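Local coordinates for protein nucleoporin NUP159 (PDB 1XIP) that serves as a structural component of the yeast nuclear pore complex and, through its N-terminal beta-propeller domain, tethers the helicase Dbp5 for mRNA export, at residues A[35-40]-A[272-277]. Numbering follows the deposited sequence.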
loop_
_atom_site.group_PDB
_atom_site.type_symbol
_atom_site.label_atom_id
_atom_site.label_comp_id
_atom_site.label_asym_id
_atom_site.label_seq_id
_atom_site.Cartn_x
_atom_site.Cartn_y
_atom_site.Cartn_z
ATOM N N LEU A 35 -7.202 14.972 0.642
ATOM C CA LEU A 35 -7.363 13.519 0.541
ATOM C C LEU A 35 -8.015 13.002 1.811
ATOM O O LEU A 35 -7.812 13.590 2.860
ATOM C CB LEU A 35 -5.997 12.865 0.441
ATOM C CG LEU A 35 -5.093 12.947 -0.780
ATOM C CD1 LEU A 35 -5.520 11.938 -1.800
ATOM C CD2 LEU A 35 -4.965 14.345 -1.393
ATOM N N PRO A 36 -8.770 11.901 1.744
ATOM C CA PRO A 36 -9.367 11.321 2.954
ATOM C C PRO A 36 -8.272 10.858 3.905
ATOM O O PRO A 36 -7.368 10.145 3.467
ATOM C CB PRO A 36 -10.157 10.122 2.422
ATOM C CG PRO A 36 -10.372 10.418 1.001
ATOM C CD PRO A 36 -9.132 11.133 0.538
ATOM N N PHE A 37 -8.336 11.277 5.170
ATOM C CA PHE A 37 -7.303 10.960 6.145
ATOM C C PHE A 37 -7.368 9.496 6.552
ATOM O O PHE A 37 -7.879 9.142 7.610
ATOM C CB PHE A 37 -7.400 11.884 7.371
ATOM C CG PHE A 37 -6.153 11.899 8.216
ATOM C CD1 PHE A 37 -4.948 12.383 7.706
ATOM C CD2 PHE A 37 -6.176 11.416 9.513
ATOM C CE1 PHE A 37 -3.787 12.379 8.486
ATOM C CE2 PHE A 37 -5.016 11.409 10.296
ATOM C CZ PHE A 37 -3.824 11.885 9.775
ATOM N N ALA A 38 -6.833 8.645 5.681
ATOM C CA ALA A 38 -6.818 7.196 5.859
ATOM C C ALA A 38 -5.766 6.682 4.928
ATOM O O ALA A 38 -5.280 7.410 4.048
ATOM C CB ALA A 38 -8.157 6.600 5.495
ATOM N N SER A 39 -5.379 5.442 5.096
ATOM C CA SER A 39 -4.472 4.883 4.136
ATOM C C SER A 39 -5.322 4.554 2.919
ATOM O O SER A 39 -6.447 4.078 3.051
ATOM C CB SER A 39 -3.788 3.673 4.702
ATOM O OG SER A 39 -4.730 2.688 5.002
ATOM N N LEU A 40 -4.832 4.889 1.736
ATOM C CA LEU A 40 -5.667 4.794 0.552
ATOM C C LEU A 40 -5.145 3.704 -0.337
ATOM O O LEU A 40 -3.937 3.592 -0.521
ATOM C CB LEU A 40 -5.698 6.112 -0.209
ATOM C CG LEU A 40 -5.927 7.454 0.480
ATOM C CD1 LEU A 40 -5.685 8.573 -0.543
ATOM C CD2 LEU A 40 -7.313 7.533 0.967
ATOM N N GLN A 272 4.852 16.714 0.618
ATOM C CA GLN A 272 4.267 17.994 1.077
ATOM C C GLN A 272 2.731 18.069 1.078
ATOM O O GLN A 272 2.173 19.142 1.247
ATOM C CB GLN A 272 4.816 19.175 0.286
ATOM C CG GLN A 272 6.334 19.211 0.145
ATOM C CD GLN A 272 6.756 20.026 -1.066
ATOM O OE1 GLN A 272 6.729 19.527 -2.209
ATOM N NE2 GLN A 272 7.113 21.289 -0.831
ATOM N N ILE A 273 2.055 16.944 0.874
ATOM C CA ILE A 273 0.608 16.878 1.055
ATOM C C ILE A 273 0.331 16.135 2.356
ATOM O O ILE A 273 1.046 15.196 2.700
ATOM C CB ILE A 273 -0.093 16.142 -0.146
ATOM C CG1 ILE A 273 0.391 16.642 -1.530
ATOM C CG2 ILE A 273 -1.627 16.219 -0.033
ATOM C CD1 ILE A 273 0.567 18.149 -1.694
ATOM N N VAL A 274 -0.697 16.566 3.081
ATOM C CA VAL A 274 -1.152 15.863 4.281
ATOM C C VAL A 274 -1.685 14.508 3.905
ATOM O O VAL A 274 -2.663 14.386 3.179
ATOM C CB VAL A 274 -2.261 16.625 5.038
ATOM C CG1 VAL A 274 -2.758 15.796 6.239
ATOM C CG2 VAL A 274 -1.762 17.980 5.486
ATOM N N ARG A 275 -1.025 13.488 4.421
ATOM C CA ARG A 275 -1.369 12.110 4.146
ATOM C C ARG A 275 -1.282 11.305 5.398
ATOM O O ARG A 275 -0.422 11.552 6.243
ATOM C CB ARG A 275 -0.429 11.532 3.097
ATOM C CG ARG A 275 -0.669 12.111 1.743
ATOM C CD ARG A 275 -1.989 11.699 1.161
ATOM N NE ARG A 275 -1.747 10.794 0.054
ATOM C CZ ARG A 275 -1.971 9.500 0.066
ATOM N NH1 ARG A 275 -2.493 8.901 1.127
ATOM N NH2 ARG A 275 -1.702 8.803 -1.000
ATOM N N PHE A 276 -2.201 10.361 5.525
ATOM C CA PHE A 276 -2.099 9.315 6.513
ATOM C C PHE A 276 -0.983 8.364 6.079
ATOM O O PHE A 276 -0.934 7.961 4.922
ATOM C CB PHE A 276 -3.427 8.574 6.613
ATOM C CG PHE A 276 -3.485 7.577 7.724
ATOM C CD1 PHE A 276 -3.836 7.971 9.008
ATOM C CD2 PHE A 276 -3.178 6.243 7.492
ATOM C CE1 PHE A 276 -3.886 7.035 10.054
ATOM C CE2 PHE A 276 -3.216 5.304 8.518
ATOM C CZ PHE A 276 -3.577 5.694 9.806
ATOM N N PRO A 277 -0.073 8.044 6.995
ATOM C CA PRO A 277 1.038 7.108 6.744
ATOM C C PRO A 277 0.630 5.726 6.299
ATOM O O PRO A 277 -0.085 5.043 7.022
ATOM C CB PRO A 277 1.707 7.011 8.103
ATOM C CG PRO A 277 1.497 8.367 8.658
ATOM C CD PRO A 277 0.019 8.643 8.337
HETATM O O HOH W 1 -5.138 16.001 2.196
HETATM O O HOH W 2 -2.674 7.142 3.039
HETATM O O HOH W 3 -3.983 10.234 3.183
#
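F276 directs its ring edge at one face of F37 in a T-shaped pair: the planes stand at 89° and the ring centroids are 5.5 Å apart. The touching atom is F276 CD1, 3.9 Å from F37 CE2 and displaced toward the rim of that face. In both residues CG lies anti to the backbone N (chi1 -163° for F37, -173° for F276), which carries the rings to their meeting point. On its other flank F276 CD2 comes within 3.8 Å of S39 CB, while F276 CB rests against the A38 carbonyl. R275, bent at chi2 and chi3, folds back so that L40 CD1 lies over one guanidinium face, 3.6 Å from R275 NH1, and R275 CD packs on L35 CG.

No direct hydrogen bond joins 35-40 to 272-277; waters link polar backbone and guanidinium atoms instead. One water accepts from both R275 NH1 and F276 N, at 2.9 Å each; another accepts from L35 N and donates to V274 O. Both segments are loops of the NUP159/214 beta-propeller: 35-40 runs from the blade of strand 18-26 to that of strand 43-46, while loop 272-277 lies between strands 257-263 and 279-284. With F276 cut back to an alanine, the F37 face is likely to lose its aromatic edge and a gap to open beside S39 CB.

Further out, F130 stacks on the F276 ring, and its carbonyl O is hydrogen-bonded to S39 OG. The hydroxyl of Y244 bonds both I273 O and R275 N, bracketing the backbone of V274, and I338 of strand 337-343 touches L35, L40 and R275.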